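Local coordinates for protein halocarboxylic acid dehalogenase DehI (Pseudomonas putida, PDB 3BJX) that probably hydrolyses the carbon–halogen bond of 2-haloalkanoic acids, as a Group I alpha-haloacid dehalogenase of predominantly helical fold, at residues Y38-L43 with L66-S71; R42-V47 with A74-Y79; T59-L64 with P267-G272; L139-Q144 with L246-P251. All coordinates share one frame; numbering follows the deposited sequence.

Interaction 1 of 4, residues Y38-L43 with L66-S71. With SO4 (sulfate ion), chain G.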
loop_
_atom_site.group_PDB
_atom_site.type_symbol
_atom_site.label_atom_id
_atom_site.label_comp_id
_atom_site.label_asym_id
_atom_site.label_seq_id
_atom_site.Cartn_x
_atom_site.Cartn_y
_atom_site.Cartn_z
ATOM N N TYR A 38 10.109 -11.227 19.212
ATOM C CA TYR A 38 10.719 -9.884 19.183
ATOM C C TYR A 38 12.222 -9.910 19.419
ATOM O O TYR A 38 12.987 -9.364 18.631
ATOM C CB TYR A 38 10.070 -8.980 20.247
ATOM C CG TYR A 38 8.795 -8.267 19.821
ATOM C CD1 TYR A 38 8.503 -6.978 20.297
ATOM C CD2 TYR A 38 7.874 -8.881 18.960
ATOM C CE1 TYR A 38 7.325 -6.338 19.936
ATOM C CE2 TYR A 38 6.707 -8.236 18.576
ATOM C CZ TYR A 38 6.430 -6.979 19.061
ATOM O OH TYR A 38 5.264 -6.354 18.668
ATOM N N GLU A 39 12.634 -10.524 20.519
ATOM C CA GLU A 39 14.048 -10.670 20.868
ATOM C C GLU A 39 14.793 -11.444 19.796
ATOM O O GLU A 39 15.889 -11.045 19.394
ATOM C CB GLU A 39 14.187 -11.377 22.209
ATOM C CG GLU A 39 15.610 -11.819 22.562
ATOM C CD GLU A 39 16.498 -10.703 23.095
ATOM O OE1 GLU A 39 16.054 -9.522 23.184
ATOM O OE2 GLU A 39 17.663 -11.019 23.435
ATOM N N ASP A 40 14.188 -12.533 19.323
ATOM C CA ASP A 40 14.793 -13.346 18.271
ATOM C C ASP A 40 14.938 -12.592 16.950
ATOM O O ASP A 40 15.966 -12.730 16.277
ATOM C CB ASP A 40 14.036 -14.657 18.054
ATOM C CG ASP A 40 14.881 -15.673 17.344
ATOM O OD1 ASP A 40 16.103 -15.686 17.615
ATOM O OD2 ASP A 40 14.367 -16.435 16.509
ATOM N N ILE A 41 13.928 -11.800 16.580
ATOM C CA ILE A 41 14.026 -10.917 15.394
ATOM C C ILE A 41 15.262 -10.019 15.503
ATOM O O ILE A 41 16.061 -9.981 14.601
ATOM C CB ILE A 41 12.715 -10.100 15.132
ATOM C CG1 ILE A 41 11.644 -10.987 14.478
ATOM C CG2 ILE A 41 12.963 -8.898 14.239
ATOM C CD1 ILE A 41 10.240 -10.429 14.579
ATOM N N ARG A 42 15.447 -9.363 16.648
ATOM C CA ARG A 42 16.578 -8.453 16.868
ATOM C C ARG A 42 17.957 -9.130 16.858
ATOM O O ARG A 42 18.895 -8.573 16.323
ATOM C CB ARG A 42 16.392 -7.676 18.168
ATOM C CG ARG A 42 15.182 -6.745 18.217
ATOM C CD ARG A 42 15.244 -5.859 19.485
ATOM N NE ARG A 42 15.043 -6.647 20.699
ATOM C CZ ARG A 42 13.891 -6.742 21.358
ATOM N NH1 ARG A 42 12.825 -6.058 20.960
ATOM N NH2 ARG A 42 13.813 -7.509 22.428
ATOM N N LEU A 43 18.079 -10.323 17.437
ATOM C CA LEU A 43 19.358 -11.038 17.491
ATOM C C LEU A 43 19.679 -11.645 16.147
ATOM O O LEU A 43 20.824 -11.716 15.763
ATOM C CB LEU A 43 19.347 -12.137 18.577
ATOM C CG LEU A 43 19.309 -11.781 20.084
ATOM C CD1 LEU A 43 18.766 -12.923 20.970
ATOM C CD2 LEU A 43 20.668 -11.319 20.607
ATOM N N LEU A 66 4.740 -17.434 13.862
ATOM C CA LEU A 66 4.817 -18.438 12.814
ATOM C C LEU A 66 5.578 -17.906 11.609
ATOM O O LEU A 66 6.560 -18.515 11.195
ATOM C CB LEU A 66 3.420 -18.911 12.405
ATOM C CG LEU A 66 3.339 -19.810 11.165
ATOM C CD1 LEU A 66 3.725 -21.258 11.464
ATOM C CD2 LEU A 66 1.941 -19.718 10.570
ATOM N N ALA A 67 5.126 -16.769 11.062
ATOM C CA ALA A 67 5.809 -16.084 9.965
ATOM C C ALA A 67 7.308 -15.893 10.197
ATOM O O ALA A 67 8.123 -16.174 9.317
ATOM C CB ALA A 67 5.153 -14.764 9.674
ATOM N N TRP A 68 7.694 -15.435 11.374
ATOM C CA TRP A 68 9.125 -15.306 11.664
ATOM C C TRP A 68 9.883 -16.646 11.704
ATOM O O TRP A 68 11.007 -16.750 11.201
ATOM C CB TRP A 68 9.352 -14.529 12.962
ATOM C CG TRP A 68 10.774 -14.521 13.364
ATOM C CD1 TRP A 68 11.318 -15.126 14.451
ATOM C CD2 TRP A 68 11.860 -13.909 12.653
ATOM N NE1 TRP A 68 12.686 -14.922 14.469
ATOM C CE2 TRP A 68 13.034 -14.171 13.376
ATOM C CE3 TRP A 68 11.950 -13.150 11.477
ATOM C CZ2 TRP A 68 14.267 -13.697 12.971
ATOM C CZ3 TRP A 68 13.182 -12.699 11.078
ATOM C CH2 TRP A 68 14.318 -12.969 11.819
ATOM N N ARG A 69 9.262 -17.664 12.300
ATOM C CA ARG A 69 9.844 -19.003 12.432
ATOM C C ARG A 69 10.190 -19.612 11.065
ATOM O O ARG A 69 11.152 -20.364 10.928
ATOM C CB ARG A 69 8.854 -19.890 13.190
ATOM C CG ARG A 69 9.227 -21.372 13.347
ATOM C CD ARG A 69 8.114 -22.151 14.058
ATOM N NE ARG A 69 7.563 -21.378 15.173
ATOM C CZ ARG A 69 6.267 -21.149 15.386
ATOM N NH1 ARG A 69 5.332 -21.664 14.590
ATOM N NH2 ARG A 69 5.908 -20.412 16.429
ATOM N N ARG A 70 9.414 -19.257 10.054
ATOM C CA ARG A 70 9.570 -19.821 8.724
ATOM C C ARG A 70 10.544 -19.017 7.831
ATOM O O ARG A 70 10.995 -19.515 6.797
ATOM C CB ARG A 70 8.195 -19.951 8.069
ATOM C CG ARG A 70 7.141 -20.520 9.008
ATOM C CD ARG A 70 7.112 -22.031 8.964
ATOM N NE ARG A 70 6.373 -22.414 7.779
ATOM C CZ ARG A 70 5.210 -23.048 7.765
ATOM N NH1 ARG A 70 4.624 -23.468 8.884
ATOM N NH2 ARG A 70 4.652 -23.284 6.592
ATOM N N SER A 71 10.883 -17.804 8.259
ATOM C CA SER A 71 11.740 -16.897 7.508
ATOM C C SER A 71 13.115 -16.701 8.148
ATOM O O SER A 71 14.040 -16.232 7.496
ATOM C CB SER A 71 11.052 -15.528 7.374
ATOM O OG SER A 71 9.689 -15.660 7.004
HETATM S S SO4 G . 5.643 -24.997 12.092
HETATM O O1 SO4 G . 5.533 -24.376 13.412
HETATM O O2 SO4 G . 6.240 -26.329 12.212
HETATM O O3 SO4 G . 4.316 -25.085 11.480
HETATM O O4 SO4 G . 6.508 -24.163 11.257
#
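Ile41 and Trp68 bring helices 32-45 and 63-71 together, their CA atoms being the nearest across the contact at 7.6 Å. The indole, carried toward the partner helix with CG anti to the backbone N (chi1 173°), does nearly all the work. Ile41 lays its CG1 over one face, 3.6 Å from the centroid of the Trp68 six-membered ring and 18° off the normal, a CH-pi contact. At the ring edge Trp68 NE1 donates to Asp40 OD2 (3.0 Å, N-H...O 165°). This bond lies close to the indole plane but arrives from above the carboxylate. Asp40 keeps its other oxygen, OD1, for a salt bridge with Lys163. A leucine in place of Trp68 would probably leave Asp40 OD2 without its N-H partner and open a gap beside Ile41. Away from the interface, Arg69 NH1 and Arg70 NH1 each hydrogen-bond a sulfate probably taken up from the crystallisation liquor, at 3.0 Å to its O1 and 3.1 Å to its O4. Trp68 also packs on Thr37, Thr44 and Leu45 of helix 32-45, while Ile41 (on Tyr132) and Ala67 (on Leu139) both rest against the long helix 112-143.

Interaction 2 of 4, residues R42-V47 with A74-Y79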
loop_
_atom_site.group_PDB
_atom_site.type_symbol
_atom_site.label_atom_id
_atom_site.label_comp_id
_atom_site.label_asym_id
_atom_site.label_seq_id
_atom_site.Cartn_x
_atom_site.Cartn_y
_atom_site.Cartn_z
ATOM N N ARG A 42 15.447 -9.363 16.648
ATOM C CA ARG A 42 16.578 -8.453 16.868
ATOM C C ARG A 42 17.957 -9.130 16.858
ATOM O O ARG A 42 18.895 -8.573 16.323
ATOM C CB ARG A 42 16.392 -7.676 18.168
ATOM C CG ARG A 42 15.182 -6.745 18.217
ATOM C CD ARG A 42 15.244 -5.859 19.485
ATOM N NE ARG A 42 15.043 -6.647 20.699
ATOM C CZ ARG A 42 13.891 -6.742 21.358
ATOM N NH1 ARG A 42 12.825 -6.058 20.960
ATOM N NH2 ARG A 42 13.813 -7.509 22.428
ATOM N N LEU A 43 18.079 -10.323 17.437
ATOM C CA LEU A 43 19.358 -11.038 17.491
ATOM C C LEU A 43 19.679 -11.645 16.147
ATOM O O LEU A 43 20.824 -11.716 15.763
ATOM C CB LEU A 43 19.347 -12.137 18.577
ATOM C CG LEU A 43 19.309 -11.781 20.084
ATOM C CD1 LEU A 43 18.766 -12.923 20.970
ATOM C CD2 LEU A 43 20.668 -11.319 20.607
ATOM N N THR A 44 18.657 -12.073 15.422
ATOM C CA THR A 44 18.833 -12.729 14.116
ATOM C C THR A 44 19.154 -11.706 13.024
ATOM O O THR A 44 20.042 -11.940 12.174
ATOM C CB THR A 44 17.568 -13.523 13.721
ATOM O OG1 THR A 44 17.290 -14.498 14.728
ATOM C CG2 THR A 44 17.723 -14.221 12.349
ATOM N N LEU A 45 18.438 -10.575 13.054
ATOM C CA LEU A 45 18.732 -9.471 12.139
ATOM C C LEU A 45 19.869 -8.522 12.586
ATOM O O LEU A 45 20.287 -7.676 11.799
ATOM C CB LEU A 45 17.445 -8.711 11.756
ATOM C CG LEU A 45 16.326 -9.559 11.126
ATOM C CD1 LEU A 45 15.158 -8.721 10.696
ATOM C CD2 LEU A 45 16.832 -10.405 9.934
ATOM N N ARG A 46 20.385 -8.680 13.822
ATOM C CA ARG A 46 21.455 -7.802 14.381
ATOM C C ARG A 46 21.002 -6.342 14.346
ATOM O O ARG A 46 21.668 -5.470 13.775
ATOM C CB ARG A 46 22.830 -7.949 13.670
ATOM C CG ARG A 46 23.239 -9.372 13.240
ATOM C CD ARG A 46 24.324 -9.344 12.154
ATOM N NE ARG A 46 25.599 -8.954 12.734
ATOM C CZ ARG A 46 26.323 -7.881 12.395
ATOM N NH1 ARG A 46 25.940 -7.052 11.416
ATOM N NH2 ARG A 46 27.467 -7.647 13.035
ATOM N N VAL A 47 19.845 -6.102 14.962
ATOM C CA VAL A 47 19.219 -4.785 15.014
ATOM C C VAL A 47 18.691 -4.527 16.428
ATOM O O VAL A 47 18.290 -5.465 17.127
ATOM C CB VAL A 47 18.051 -4.652 13.974
ATOM C CG1 VAL A 47 18.580 -4.650 12.533
ATOM C CG2 VAL A 47 16.997 -5.732 14.164
ATOM N N ALA A 74 16.465 -18.107 6.612
ATOM C CA ALA A 74 16.741 -17.563 5.311
ATOM C C ALA A 74 17.332 -16.159 5.477
ATOM O O ALA A 74 18.147 -15.699 4.671
ATOM C CB ALA A 74 15.448 -17.520 4.517
ATOM N N LEU A 75 16.935 -15.483 6.548
ATOM C CA LEU A 75 17.354 -14.115 6.743
ATOM C C LEU A 75 18.692 -14.002 7.468
ATOM O O LEU A 75 19.179 -12.894 7.702
ATOM C CB LEU A 75 16.252 -13.284 7.418
ATOM C CG LEU A 75 14.865 -13.185 6.773
ATOM C CD1 LEU A 75 14.069 -12.223 7.584
ATOM C CD2 LEU A 75 14.890 -12.716 5.339
ATOM N N ILE A 76 19.292 -15.130 7.827
ATOM C CA ILE A 76 20.667 -15.096 8.354
ATOM C C ILE A 76 21.708 -15.612 7.371
ATOM O O ILE A 76 22.867 -15.789 7.731
ATOM C CB ILE A 76 20.850 -15.868 9.664
ATOM C CG1 ILE A 76 19.881 -17.030 9.735
ATOM C CG2 ILE A 76 20.709 -14.939 10.843
ATOM C CD1 ILE A 76 20.560 -18.369 9.907
ATOM N N THR A 77 21.285 -15.857 6.141
ATOM C CA THR A 77 22.183 -16.294 5.107
ATOM C C THR A 77 23.008 -15.103 4.638
ATOM O O THR A 77 22.542 -13.953 4.702
ATOM C CB THR A 77 21.423 -16.949 3.916
ATOM O OG1 THR A 77 20.665 -15.962 3.212
ATOM C CG2 THR A 77 20.488 -18.056 4.398
ATOM N N ARG A 78 24.243 -15.378 4.211
ATOM C CA ARG A 78 25.054 -14.417 3.502
ATOM C C ARG A 78 24.272 -13.807 2.330
ATOM O O ARG A 78 24.379 -12.611 2.079
ATOM C CB ARG A 78 26.356 -15.071 3.025
ATOM C CG ARG A 78 27.230 -14.241 2.062
ATOM C CD ARG A 78 27.857 -12.993 2.699
ATOM N NE ARG A 78 28.658 -13.354 3.866
ATOM C CZ ARG A 78 28.883 -12.567 4.913
ATOM N NH1 ARG A 78 28.364 -11.359 4.961
ATOM N NH2 ARG A 78 29.612 -13.019 5.927
ATOM N N TYR A 79 23.494 -14.629 1.625
ATOM C CA TYR A 79 22.602 -14.149 0.574
ATOM C C TYR A 79 21.755 -12.985 1.073
ATOM O O TYR A 79 21.799 -11.909 0.480
ATOM C CB TYR A 79 21.708 -15.269 -0.001
ATOM C CG TYR A 79 20.786 -14.796 -1.130
ATOM C CD1 TYR A 79 21.014 -15.167 -2.448
ATOM C CD2 TYR A 79 19.687 -13.956 -0.865
ATOM C CE1 TYR A 79 20.155 -14.716 -3.500
ATOM C CE2 TYR A 79 18.831 -13.511 -1.887
ATOM C CZ TYR A 79 19.073 -13.894 -3.199
ATOM O OH TYR A 79 18.237 -13.449 -4.193
#
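Apolar packing makes up this contact, in two pairs that join the C-terminal end of helix 32-45 to the turn leading into helix 78-90. Thr44 meets Ile76 methyl to methyl: their CG2 atoms stand 3.4 Å apart, tighter than usual van der Waals distance, and Ile76 CG2 also lies 3.3 Å from the carbonyl O of Thr44. With chi1 at 30° the isoleucine side chain is away from its staggered positions, so some strain, or some imprecision of the model, is likely here. Beside this pair Leu45 reaches Leu75 CB with CD2 (3.9 Å), and Leu75 packs in turn on Trp68 of helix 63-71. Polar groups bond within their own segment or to other parts of the chain, as in the backbone pairings of Leu43 with Gly164 and of Ile76 with Ile161. Thr44 turns OG1 away from the isoleucine to Asp40 O, one helical turn back, which leaves CG2 for the interface. Arg46 leaves the helix with a positive phi, and Val47 N reaches back to Arg42 O (3.0 Å). On the other side Thr77 is the N-cap of helix 78-90: its OG1 caps Ala80 N and also donates to Ala74 O (2.9 Å). The direct contact between the helix end and the turn is thus apolar, and rests on shape and the burial of methyl groups.

Interaction 3 of 4, residues T59-L64 with P267-G272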
loop_
_atom_site.group_PDB
_atom_site.type_symbol
_atom_site.label_atom_id
_atom_site.label_comp_id
_atom_site.label_asym_id
_atom_site.label_seq_id
_atom_site.Cartn_x
_atom_site.Cartn_y
_atom_site.Cartn_z
ATOM N N THR A 59 -0.232 -7.684 16.075
ATOM C CA THR A 59 -1.645 -7.530 16.501
ATOM C C THR A 59 -2.617 -8.506 15.798
ATOM O O THR A 59 -3.809 -8.524 16.120
ATOM C CB THR A 59 -2.169 -6.078 16.334
ATOM O OG1 THR A 59 -2.428 -5.827 14.955
ATOM C CG2 THR A 59 -1.170 -5.078 16.815
ATOM N N PHE A 60 -2.102 -9.303 14.859
ATOM C CA PHE A 60 -2.870 -10.350 14.162
ATOM C C PHE A 60 -2.656 -11.691 14.866
ATOM O O PHE A 60 -1.523 -12.153 14.980
ATOM C CB PHE A 60 -2.434 -10.465 12.691
ATOM C CG PHE A 60 -2.832 -9.285 11.831
ATOM C CD1 PHE A 60 -4.032 -9.300 11.116
ATOM C CD2 PHE A 60 -2.014 -8.170 11.732
ATOM C CE1 PHE A 60 -4.418 -8.205 10.332
ATOM C CE2 PHE A 60 -2.389 -7.072 10.951
ATOM C CZ PHE A 60 -3.590 -7.095 10.242
ATOM N N PRO A 61 -3.737 -12.335 15.345
ATOM C CA PRO A 61 -3.533 -13.550 16.152
ATOM C C PRO A 61 -2.721 -14.638 15.448
ATOM O O PRO A 61 -3.049 -15.038 14.337
ATOM C CB PRO A 61 -4.957 -14.032 16.431
ATOM C CG PRO A 61 -5.785 -12.780 16.354
ATOM C CD PRO A 61 -5.166 -12.000 15.214
ATOM N N GLY A 62 -1.646 -15.064 16.106
ATOM C CA GLY A 62 -0.807 -16.184 15.699
ATOM C C GLY A 62 0.224 -15.919 14.608
ATOM O O GLY A 62 1.175 -16.698 14.439
ATOM N N TYR A 63 0.032 -14.839 13.857
ATOM C CA TYR A 63 0.744 -14.678 12.595
ATOM C C TYR A 63 2.249 -14.595 12.719
ATOM O O TYR A 63 2.961 -15.425 12.153
ATOM C CB TYR A 63 0.213 -13.495 11.760
ATOM C CG TYR A 63 0.988 -13.323 10.474
ATOM C CD1 TYR A 63 1.018 -14.344 9.504
ATOM C CD2 TYR A 63 1.716 -12.159 10.231
ATOM C CE1 TYR A 63 1.752 -14.207 8.319
ATOM C CE2 TYR A 63 2.460 -12.012 9.061
ATOM C CZ TYR A 63 2.473 -13.033 8.105
ATOM O OH TYR A 63 3.215 -12.867 6.949
ATOM N N LEU A 64 2.717 -13.591 13.455
ATOM C CA LEU A 64 4.136 -13.190 13.439
ATOM C C LEU A 64 5.067 -14.254 14.018
ATOM O O LEU A 64 6.127 -14.494 13.458
ATOM C CB LEU A 64 4.346 -11.815 14.118
ATOM C CG LEU A 64 5.811 -11.351 14.286
ATOM C CD1 LEU A 64 6.398 -10.899 12.929
ATOM C CD2 LEU A 64 6.029 -10.260 15.364
ATOM N N PRO A 267 -11.186 -14.475 7.476
ATOM C CA PRO A 267 -11.065 -13.834 6.161
ATOM C C PRO A 267 -10.660 -12.364 6.259
ATOM O O PRO A 267 -9.729 -11.920 5.582
ATOM C CB PRO A 267 -12.488 -13.961 5.590
ATOM C CG PRO A 267 -12.987 -15.229 6.182
ATOM C CD PRO A 267 -12.458 -15.218 7.596
ATOM N N ASN A 268 -11.381 -11.638 7.099
ATOM C CA ASN A 268 -11.126 -10.253 7.423
ATOM C C ASN A 268 -9.683 -10.004 7.835
ATOM O O ASN A 268 -9.039 -9.065 7.346
ATOM C CB ASN A 268 -12.073 -9.860 8.552
ATOM C CG ASN A 268 -12.036 -8.405 8.864
ATOM O OD1 ASN A 268 -11.846 -8.021 10.009
ATOM N ND2 ASN A 268 -12.231 -7.572 7.850
ATOM N N GLU A 269 -9.172 -10.840 8.736
ATOM C CA GLU A 269 -7.783 -10.723 9.202
ATOM C C GLU A 269 -6.780 -10.946 8.073
ATOM O O GLU A 269 -5.758 -10.272 8.006
ATOM C CB GLU A 269 -7.511 -11.697 10.347
ATOM C CG GLU A 269 -8.045 -11.191 11.678
ATOM C CD GLU A 269 -8.182 -12.272 12.724
ATOM O OE1 GLU A 269 -8.106 -13.461 12.386
ATOM O OE2 GLU A 269 -8.378 -11.936 13.902
ATOM N N LEU A 270 -7.096 -11.888 7.190
ATOM C CA LEU A 270 -6.231 -12.249 6.071
ATOM C C LEU A 270 -6.188 -11.161 5.007
ATOM O O LEU A 270 -5.159 -10.981 4.328
ATOM C CB LEU A 270 -6.723 -13.555 5.446
ATOM C CG LEU A 270 -6.590 -14.814 6.312
ATOM C CD1 LEU A 270 -7.457 -15.893 5.729
ATOM C CD2 LEU A 270 -5.147 -15.274 6.386
ATOM N N ALA A 271 -7.309 -10.455 4.867
ATOM C CA ALA A 271 -7.426 -9.293 4.015
ATOM C C ALA A 271 -6.642 -8.108 4.589
ATOM O O ALA A 271 -6.039 -7.339 3.837
ATOM C CB ALA A 271 -8.912 -8.925 3.837
ATOM N N GLY A 272 -6.681 -7.952 5.920
ATOM C CA GLY A 272 -6.038 -6.821 6.612
ATOM C C GLY A 272 -4.544 -7.044 6.643
ATOM O O GLY A 272 -3.755 -6.142 6.388
#
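A type II beta turn, Phe60 to Tyr63, leads into helix 63-71 and sets Phe60 and Pro61 against the first turns of helix 267-299. Phe60 comes in obliquely with the CD1-CE1-CZ side of its ring. Its CE1 lies 3.4 Å from Glu269 O and its CZ 3.7 Å from Gly272 C, so within these two segments the closest approaches of the ring are to helix backbone. At Gly272 a CB would point at the phenyl and stand about 3.5 Å from Phe60 CE1, so the missing side chain lets the ring come close to the helix. Leu273 and Val276 of the same helix also pack on Phe60. The turn itself is closed by a weak bond from Tyr63 N to Phe60 O (3.3 Å), and Gly62, with positive phi, serves as N-cap residue of helix 63-71. The contact therefore pairs the N-terminal ends of two helices, far apart in sequence, within the all-helical fold. Pro61 and Glu269 cross at about a right angle, the proline placing CD 3.5 Å from Glu269 OE2. Beyond CG the glutamate chain is extended, while its OE1 accepts a hydrogen bond from Thr266 N at the start of its own helix, so the carboxylate is held at that helix end. The second subunit adjoins this site: Thr59 OG1 pairs with Asn268 ND2 of the other chain, the reciprocal bond is also made, and Phe60 packs on Asn268 of the second subunit.

Interaction 4 of 4, residues L139-Q144 with L246-P251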
loop_
_atom_site.group_PDB
_atom_site.type_symbol
_atom_site.label_atom_id
_atom_site.label_comp_id
_atom_site.label_asym_id
_atom_site.label_seq_id
_atom_site.Cartn_x
_atom_site.Cartn_y
_atom_site.Cartn_z
ATOM N N LEU A 139 7.351 -12.069 3.403
ATOM C CA LEU A 139 6.013 -12.187 3.963
ATOM C C LEU A 139 4.886 -11.735 3.027
ATOM O O LEU A 139 3.883 -12.397 2.965
ATOM C CB LEU A 139 5.923 -11.441 5.297
ATOM C CG LEU A 139 6.828 -11.814 6.488
ATOM C CD1 LEU A 139 6.301 -11.182 7.752
ATOM C CD2 LEU A 139 7.001 -13.312 6.674
ATOM N N SER A 140 5.044 -10.610 2.320
ATOM C CA SER A 140 3.960 -10.067 1.524
ATOM C C SER A 140 3.757 -10.919 0.292
ATOM O O SER A 140 2.620 -11.238 -0.091
ATOM C CB SER A 140 4.248 -8.627 1.114
ATOM O OG SER A 140 3.222 -8.134 0.255
ATOM N N GLU A 141 4.875 -11.304 -0.317
ATOM C CA GLU A 141 4.852 -12.084 -1.543
ATOM C C GLU A 141 4.184 -13.460 -1.374
ATOM O O GLU A 141 3.362 -13.875 -2.207
ATOM C CB GLU A 141 6.290 -12.192 -2.055
ATOM C CG GLU A 141 6.481 -12.142 -3.556
ATOM C CD GLU A 141 5.737 -11.026 -4.263
ATOM O OE1 GLU A 141 5.612 -9.908 -3.732
ATOM O OE2 GLU A 141 5.292 -11.279 -5.394
ATOM N N SER A 142 4.515 -14.159 -0.285
ATOM C CA SER A 142 3.920 -15.465 0.010
ATOM C C SER A 142 2.456 -15.345 0.469
ATOM O O SER A 142 1.595 -16.163 0.095
ATOM C CB SER A 142 4.765 -16.251 1.017
ATOM O OG SER A 142 4.986 -15.513 2.208
HETATM N N MSE A 143 2.182 -14.318 1.274
HETATM C CA MSE A 143 0.813 -13.932 1.608
HETATM C C MSE A 143 -0.054 -13.846 0.360
HETATM O O MSE A 143 -1.210 -14.247 0.372
HETATM C CB MSE A 143 0.806 -12.582 2.323
HETATM C CG MSE A 143 -0.561 -12.088 2.743
HETATM SE SE MSE A 143 -1.510 -13.402 3.857
HETATM C CE MSE A 143 -0.103 -13.749 5.178
ATOM N N GLN A 144 0.521 -13.330 -0.719
ATOM C CA GLN A 144 -0.180 -13.230 -1.999
ATOM C C GLN A 144 0.021 -14.417 -2.987
ATOM O O GLN A 144 -0.211 -14.267 -4.174
ATOM C CB GLN A 144 0.128 -11.882 -2.665
ATOM C CG GLN A 144 -0.380 -10.688 -1.878
ATOM C CD GLN A 144 0.013 -9.384 -2.547
ATOM O OE1 GLN A 144 0.202 -9.349 -3.754
ATOM N NE2 GLN A 144 0.137 -8.305 -1.765
ATOM N N LEU A 246 14.895 -10.117 -5.099
ATOM C CA LEU A 246 15.803 -10.670 -4.125
ATOM C C LEU A 246 15.121 -11.766 -3.298
ATOM O O LEU A 246 15.758 -12.787 -3.021
ATOM C CB LEU A 246 16.450 -9.573 -3.249
ATOM C CG LEU A 246 17.532 -8.776 -3.985
ATOM C CD1 LEU A 246 17.835 -7.471 -3.292
ATOM C CD2 LEU A 246 18.803 -9.597 -4.152
ATOM N N VAL A 247 13.848 -11.596 -2.916
ATOM C CA VAL A 247 13.206 -12.689 -2.142
ATOM C C VAL A 247 12.895 -13.943 -2.952
ATOM O O VAL A 247 12.842 -15.023 -2.372
ATOM C CB VAL A 247 11.998 -12.282 -1.198
ATOM C CG1 VAL A 247 12.210 -10.910 -0.577
ATOM C CG2 VAL A 247 10.633 -12.404 -1.901
ATOM N N ARG A 248 12.686 -13.803 -4.265
ATOM C CA ARG A 248 12.503 -14.946 -5.172
ATOM C C ARG A 248 13.718 -15.841 -5.214
ATOM O O ARG A 248 13.579 -17.059 -5.298
ATOM C CB ARG A 248 12.278 -14.498 -6.611
ATOM C CG ARG A 248 10.981 -13.874 -6.865
ATOM C CD ARG A 248 9.915 -14.823 -7.407
ATOM N NE ARG A 248 8.786 -13.962 -7.773
ATOM C CZ ARG A 248 7.865 -13.500 -6.931
ATOM N NH1 ARG A 248 7.845 -13.860 -5.657
ATOM N NH2 ARG A 248 6.945 -12.677 -7.380
ATOM N N GLY A 249 14.897 -15.206 -5.185
ATOM C CA GLY A 249 16.192 -15.872 -5.308
ATOM C C GLY A 249 16.715 -16.362 -3.976
ATOM O O GLY A 249 17.816 -16.903 -3.890
ATOM N N LEU A 250 15.933 -16.195 -2.918
ATOM C CA LEU A 250 16.385 -16.651 -1.608
ATOM C C LEU A 250 16.660 -18.161 -1.653
ATOM O O LEU A 250 15.977 -18.897 -2.383
ATOM C CB LEU A 250 15.354 -16.331 -0.529
ATOM C CG LEU A 250 15.493 -15.024 0.246
ATOM C CD1 LEU A 250 14.250 -14.768 1.073
ATOM C CD2 LEU A 250 16.716 -15.067 1.173
ATOM N N PRO A 251 17.693 -18.620 -0.910
ATOM C CA PRO A 251 17.812 -20.059 -0.685
ATOM C C PRO A 251 16.820 -20.485 0.404
ATOM O O PRO A 251 16.509 -19.692 1.318
ATOM C CB PRO A 251 19.258 -20.210 -0.182
ATOM C CG PRO A 251 19.579 -18.915 0.452
ATOM C CD PRO A 251 18.788 -17.862 -0.268
#
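Glu141 and Arg248 bury the most surface here, joining helix 112-143 to the end of helix 230-248 by a salt bridge. Arg248 NH2 donates to Glu141 OE2 over 2.9 Å and nearly straight, at 163°. The oxygen lies at the edge of the guanidinium, near its plane, whereas the donor stands above the plane of the carboxylate; the two flat groups are 50° apart. A bend at chi2 of Glu141 (47°) turns the carboxylate aside to the arginine. Val247 adds a looser apolar touch, its CG2 lying 4.4 Å from Glu141 CB. The buried carboxylate has other mates: OE2 also pairs with Arg146 NE and OE1 with Arg244 NE, a concentration of positive charge that would be expected to favour the ionised acid. Arg248 is shared too, giving NH1 to Pro147 O and NE to a sulfate probably from the crystallisation liquor. A glutamine in place of Glu141 would probably leave these three arginines without their common counter-charge and Arg248 less firmly fixed. Tyr197 of the second subunit packs on both Glu141 and Arg248, beside the ion pairs. The arrangement is that of a buried carboxylate shared by three arginines, a charged cluster that ties helix ends and the following chain together near a subunit boundary.

Overall arrangement
Interactions 1 and 2 lie about 9 Å apart, centre to centre, and share helix 32-45; Trp68 bridges them, with its CZ2 3.4 Å from Thr44 CB. Interaction 3 uses the start of helix 63-71, whose later part serves interaction 1, and its centre is about 17 Å from that of interaction 1. Interaction 4 is nested in the loop closed by interaction 3 and touches it through Tyr63 on Leu139 and Met143. Interactions 1 and 4 meet where Ser71 OG lies 3.6 Å from Leu139 CD2, while Tyr79 OH probably bonds to Leu246 O (2.8 Å), joining interactions 2 and 4. The second subunit reaches interactions 3 and 4, and sulfates bind at interactions 1 and 4.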